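Local coordinates for protein T cell receptor mu chain (Monodelphis domestica, PDB 7L15) that probably recognises antigen at the T cell surface as the mu chain of a marsupial gamma-mu T cell receptor, paired with a gamma chain, at residues 16-29 and 119-132. Numbering follows the deposited sequence.
Sequences TLLTESGGGTYQAG and VFGLGTRVIVEPRP
Gly24 and Tyr26 pair in parallel with strand 124-129: Ile127 gives its N-H to Gly24 O at 2.8 Å and 175° and takes that of Tyr26 on its own O (Tyr26 N to Ile127 O 2.7 Å), and Tyr26 O in turn receives Glu129 N. Ala28 N, bound to Glu129 O, continues the series, while the bond from Gly24 N to Arg125 O is weak. Toward the start of both segments, the Glu20 carboxylate turns in against the Gly121 to Gly123 turn, its chain bent about CB-CG (chi2 85°). OE1 accepts a weak bond from Gly123 N (2.8 Å), and OE2 accepts from the backbone N of Cys105, one half of the Cys36-Cys105 disulfide; a water joins Glu20 O to Gly123 O. This is the strand switch of the immunoglobulin V fold: strand 17-27 breaks at Gly22 and Gly23; the first part (A) pairs with strand 32-39, the second (A') parallel with the G strand, beside the G-x-G bulge of Gly121 to Gly123. Tyr26 OH reaches back to Gly22 O (2.5 Å), which lies in the ring plane, and thereby bridges the break, while ring atom CD1 lies obliquely against Val126 CG1 at 4.2 Å. On the other sheet face, Thr25 CG2, anti to the backbone N, meets Glu129 CD at 3.5 Å. Beyond the strands, Ala28 O sits 3.6 Å above the centre of the Arg131 guanidinium, and the Gln27 side chain crosses that of Pro132 at about a right angle, OE1 against CD.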
loop_
_atom_site.group_PDB
_atom_site.type_symbol
_atom_site.label_atom_id
_atom_site.label_comp_id
_atom_site.label_asym_id
_atom_site.label_seq_id
_atom_site.Cartn_x
_atom_site.Cartn_y
_atom_site.Cartn_z
ATOM N N THR A 16 -22.545 15.195 9.950
ATOM C CA THR A 16 -21.362 14.585 10.565
ATOM C C THR A 16 -20.119 15.315 10.071
ATOM O O THR A 16 -19.646 15.075 8.963
ATOM C CB THR A 16 -21.279 13.098 10.246
ATOM O OG1 THR A 16 -22.455 12.442 10.723
ATOM C CG2 THR A 16 -20.045 12.498 10.899
ATOM N N LEU A 17 -19.589 16.213 10.894
ATOM C CA LEU A 17 -18.373 16.951 10.582
ATOM C C LEU A 17 -17.252 16.414 11.464
ATOM O O LEU A 17 -17.376 16.393 12.697
ATOM C CB LEU A 17 -18.575 18.452 10.809
ATOM C CG LEU A 17 -19.860 19.036 10.217
ATOM C CD1 LEU A 17 -20.028 20.506 10.619
ATOM C CD2 LEU A 17 -19.874 18.851 8.696
ATOM N N LEU A 18 -16.165 15.988 10.840
ATOM C CA LEU A 18 -15.024 15.421 11.555
ATOM C C LEU A 18 -13.768 15.980 10.915
ATOM O O LEU A 18 -13.644 15.959 9.686
ATOM C CB LEU A 18 -15.003 13.879 11.481
ATOM C CG LEU A 18 -16.300 13.083 11.730
ATOM C CD1 LEU A 18 -16.178 11.686 11.146
ATOM C CD2 LEU A 18 -16.589 12.987 13.203
ATOM N N THR A 19 -12.841 16.459 11.738
ATOM C CA THR A 19 -11.605 17.063 11.257
ATOM C C THR A 19 -10.467 16.539 12.114
ATOM O O THR A 19 -10.410 16.836 13.316
ATOM C CB THR A 19 -11.675 18.591 11.326
ATOM O OG1 THR A 19 -12.791 19.025 10.562
ATOM C CG2 THR A 19 -10.431 19.212 10.751
ATOM N N GLU A 20 -9.576 15.755 11.503
ATOM C CA GLU A 20 -8.450 15.171 12.218
ATOM C C GLU A 20 -7.249 16.101 12.158
ATOM O O GLU A 20 -6.993 16.754 11.139
ATOM C CB GLU A 20 -8.075 13.799 11.643
ATOM C CG GLU A 20 -9.245 12.833 11.496
ATOM C CD GLU A 20 -10.013 13.004 10.194
ATOM O OE1 GLU A 20 -9.937 14.099 9.580
ATOM O OE2 GLU A 20 -10.665 12.022 9.771
ATOM N N SER A 21 -6.507 16.153 13.258
ATOM C CA SER A 21 -5.273 16.914 13.306
ATOM C C SER A 21 -4.257 16.131 14.132
ATOM O O SER A 21 -4.600 15.173 14.825
ATOM C CB SER A 21 -5.529 18.308 13.874
ATOM O OG SER A 21 -6.087 18.205 15.171
ATOM N N GLY A 22 -2.992 16.546 14.047
ATOM C CA GLY A 22 -1.890 15.877 14.709
ATOM C C GLY A 22 -0.955 15.109 13.791
ATOM O O GLY A 22 0.035 14.546 14.276
ATOM N N GLY A 23 -1.226 15.058 12.488
ATOM C CA GLY A 23 -0.373 14.302 11.590
ATOM C C GLY A 23 0.982 14.965 11.398
ATOM O O GLY A 23 1.230 16.076 11.860
ATOM N N GLY A 24 1.875 14.250 10.714
ATOM C CA GLY A 24 3.189 14.766 10.387
ATOM C C GLY A 24 4.201 13.633 10.327
ATOM O O GLY A 24 3.846 12.469 10.159
ATOM N N THR A 25 5.467 13.986 10.471
ATOM C CA THR A 25 6.539 12.994 10.428
ATOM C C THR A 25 7.005 12.697 11.841
ATOM O O THR A 25 7.307 13.616 12.603
ATOM C CB THR A 25 7.699 13.478 9.573
ATOM O OG1 THR A 25 7.222 13.693 8.253
ATOM C CG2 THR A 25 8.834 12.435 9.532
ATOM N N TYR A 26 6.989 11.422 12.205
ATOM C CA TYR A 26 7.340 10.983 13.541
ATOM C C TYR A 26 8.539 10.050 13.468
ATOM O O TYR A 26 8.778 9.393 12.452
ATOM C CB TYR A 26 6.163 10.267 14.220
ATOM C CG TYR A 26 5.019 11.190 14.624
ATOM C CD1 TYR A 26 4.086 11.647 13.680
ATOM C CD2 TYR A 26 4.849 11.575 15.953
ATOM C CE1 TYR A 26 3.036 12.488 14.050
ATOM C CE2 TYR A 26 3.814 12.411 16.325
ATOM C CZ TYR A 26 2.913 12.867 15.374
ATOM O OH TYR A 26 1.896 13.693 15.773
ATOM N N GLN A 27 9.290 9.992 14.553
ATOM C CA GLN A 27 10.373 9.032 14.682
ATOM C C GLN A 27 9.833 7.763 15.316
ATOM O O GLN A 27 9.004 7.821 16.233
ATOM C CB GLN A 27 11.510 9.592 15.542
ATOM C CG GLN A 27 12.155 10.850 14.979
ATOM C CD GLN A 27 13.172 11.452 15.932
ATOM O OE1 GLN A 27 13.517 10.860 16.965
ATOM N NE2 GLN A 27 13.654 12.637 15.596
ATOM N N ALA A 28 10.321 6.622 14.830
ATOM C CA ALA A 28 9.992 5.342 15.429
ATOM C C ALA A 28 10.290 5.354 16.925
ATOM O O ALA A 28 11.253 5.980 17.382
ATOM C CB ALA A 28 10.777 4.219 14.736
ATOM N N GLY A 29 9.449 4.657 17.689
ATOM C CA GLY A 29 9.520 4.677 19.136
ATOM C C GLY A 29 8.723 5.783 19.791
ATOM O O GLY A 29 8.406 5.681 20.985
ATOM N N VAL A 119 -19.005 7.227 8.250
ATOM C CA VAL A 119 -18.684 8.510 7.642
ATOM C C VAL A 119 -17.284 8.858 8.104
ATOM O O VAL A 119 -16.974 8.732 9.296
ATOM C CB VAL A 119 -19.692 9.614 8.022
ATOM C CG1 VAL A 119 -19.379 10.914 7.257
ATOM C CG2 VAL A 119 -21.088 9.185 7.704
ATOM N N PHE A 120 -16.429 9.250 7.163
ATOM C CA PHE A 120 -15.026 9.533 7.430
ATOM C C PHE A 120 -14.730 11.014 7.221
ATOM O O PHE A 120 -15.366 11.683 6.404
ATOM C CB PHE A 120 -14.101 8.720 6.514
ATOM C CG PHE A 120 -14.117 7.226 6.764
ATOM C CD1 PHE A 120 -13.313 6.663 7.745
ATOM C CD2 PHE A 120 -14.886 6.385 5.982
ATOM C CE1 PHE A 120 -13.306 5.304 7.963
ATOM C CE2 PHE A 120 -14.875 5.006 6.194
ATOM C CZ PHE A 120 -14.088 4.475 7.185
ATOM N N GLY A 121 -13.747 11.530 7.958
ATOM C CA GLY A 121 -13.186 12.830 7.653
ATOM C C GLY A 121 -12.089 12.720 6.610
ATOM O O GLY A 121 -11.801 11.650 6.075
ATOM N N LEU A 122 -11.457 13.862 6.325
ATOM C CA LEU A 122 -10.359 13.871 5.367
ATOM C C LEU A 122 -9.169 13.073 5.864
ATOM O O LEU A 122 -8.378 12.579 5.051
ATOM C CB LEU A 122 -9.931 15.307 5.056
ATOM C CG LEU A 122 -11.030 16.083 4.323
ATOM C CD1 LEU A 122 -10.774 17.573 4.369
ATOM C CD2 LEU A 122 -11.114 15.602 2.882
ATOM N N GLY A 123 -9.032 12.921 7.174
ATOM C CA GLY A 123 -7.907 12.201 7.713
ATOM C C GLY A 123 -6.703 13.103 7.843
ATOM O O GLY A 123 -6.710 14.277 7.462
ATOM N N THR A 124 -5.645 12.537 8.415
ATOM C CA THR A 124 -4.404 13.270 8.587
ATOM C C THR A 124 -3.266 12.297 8.337
ATOM O O THR A 124 -3.355 11.121 8.700
ATOM C CB THR A 124 -4.322 13.928 9.981
ATOM O OG1 THR A 124 -3.115 14.690 10.079
ATOM C CG2 THR A 124 -4.352 12.880 11.104
ATOM N N ARG A 125 -2.214 12.783 7.695
ATOM C CA ARG A 125 -1.152 11.925 7.197
ATOM C C ARG A 125 -0.062 11.728 8.237
ATOM O O ARG A 125 0.490 12.698 8.758
ATOM C CB ARG A 125 -0.519 12.513 5.943
ATOM C CG ARG A 125 0.400 11.503 5.286
ATOM C CD ARG A 125 1.291 12.073 4.211
ATOM N NE ARG A 125 2.075 10.982 3.638
ATOM C CZ ARG A 125 3.002 11.131 2.702
ATOM N NH1 ARG A 125 3.260 12.342 2.225
ATOM N NH2 ARG A 125 3.666 10.067 2.244
ATOM N N VAL A 126 0.298 10.481 8.495
ATOM C CA VAL A 126 1.383 10.185 9.420
ATOM C C VAL A 126 2.492 9.474 8.669
ATOM O O VAL A 126 2.250 8.465 7.994
ATOM C CB VAL A 126 0.900 9.345 10.610
ATOM C CG1 VAL A 126 2.090 8.803 11.397
ATOM C CG2 VAL A 126 -0.034 10.182 11.470
ATOM N N ILE A 127 3.705 9.998 8.801
ATOM C CA ILE A 127 4.908 9.391 8.237
ATOM C C ILE A 127 5.819 9.010 9.396
ATOM O O ILE A 127 6.242 9.877 10.167
ATOM C CB ILE A 127 5.637 10.340 7.273
ATOM C CG1 ILE A 127 4.757 10.680 6.072
ATOM C CG2 ILE A 127 6.934 9.712 6.775
ATOM C CD1 ILE A 127 5.230 11.924 5.347
ATOM N N VAL A 128 6.118 7.727 9.525
ATOM C CA VAL A 128 7.048 7.262 10.539
ATOM C C VAL A 128 8.384 7.022 9.856
ATOM O O VAL A 128 8.452 6.391 8.793
ATOM C CB VAL A 128 6.537 5.992 11.237
ATOM C CG1 VAL A 128 7.508 5.573 12.367
ATOM C CG2 VAL A 128 5.132 6.237 11.826
ATOM N N GLU A 129 9.441 7.546 10.438
ATOM C CA GLU A 129 10.772 7.356 9.890
ATOM C C GLU A 129 11.669 6.824 10.992
ATOM O O GLU A 129 11.320 6.908 12.172
ATOM C CB GLU A 129 11.322 8.658 9.300
ATOM C CG GLU A 129 11.608 9.721 10.314
ATOM C CD GLU A 129 12.009 11.031 9.652
ATOM O OE1 GLU A 129 12.274 12.001 10.400
ATOM O OE2 GLU A 129 12.051 11.075 8.389
ATOM N N PRO A 130 12.791 6.208 10.638
ATOM C CA PRO A 130 13.655 5.625 11.667
ATOM C C PRO A 130 14.160 6.675 12.642
ATOM O O PRO A 130 14.339 7.847 12.301
ATOM C CB PRO A 130 14.813 5.010 10.870
ATOM C CG PRO A 130 14.543 5.313 9.423
ATOM C CD PRO A 130 13.127 5.722 9.289
ATOM N N ARG A 131 14.372 6.247 13.877
ATOM C CA ARG A 131 14.920 7.169 14.848
ATOM C C ARG A 131 16.398 7.389 14.534
ATOM O O ARG A 131 17.083 6.460 14.094
ATOM C CB ARG A 131 14.708 6.670 16.276
ATOM C CG ARG A 131 15.795 5.855 16.859
ATOM C CD ARG A 131 15.248 4.510 17.297
ATOM N NE ARG A 131 14.512 4.582 18.555
ATOM C CZ ARG A 131 13.555 3.724 18.897
ATOM N NH1 ARG A 131 13.208 2.753 18.060
ATOM N NH2 ARG A 131 12.933 3.845 20.067
ATOM N N PRO A 132 16.895 8.618 14.674
ATOM C CA PRO A 132 18.298 8.884 14.356
ATOM C C PRO A 132 19.227 8.040 15.213
ATOM O O PRO A 132 18.900 7.638 16.335
ATOM C CB PRO A 132 18.448 10.380 14.654
ATOM C CG PRO A 132 17.057 10.932 14.460
ATOM C CD PRO A 132 16.183 9.851 15.044
HETATM O O HOH W 1 -7.792 16.548 8.655
#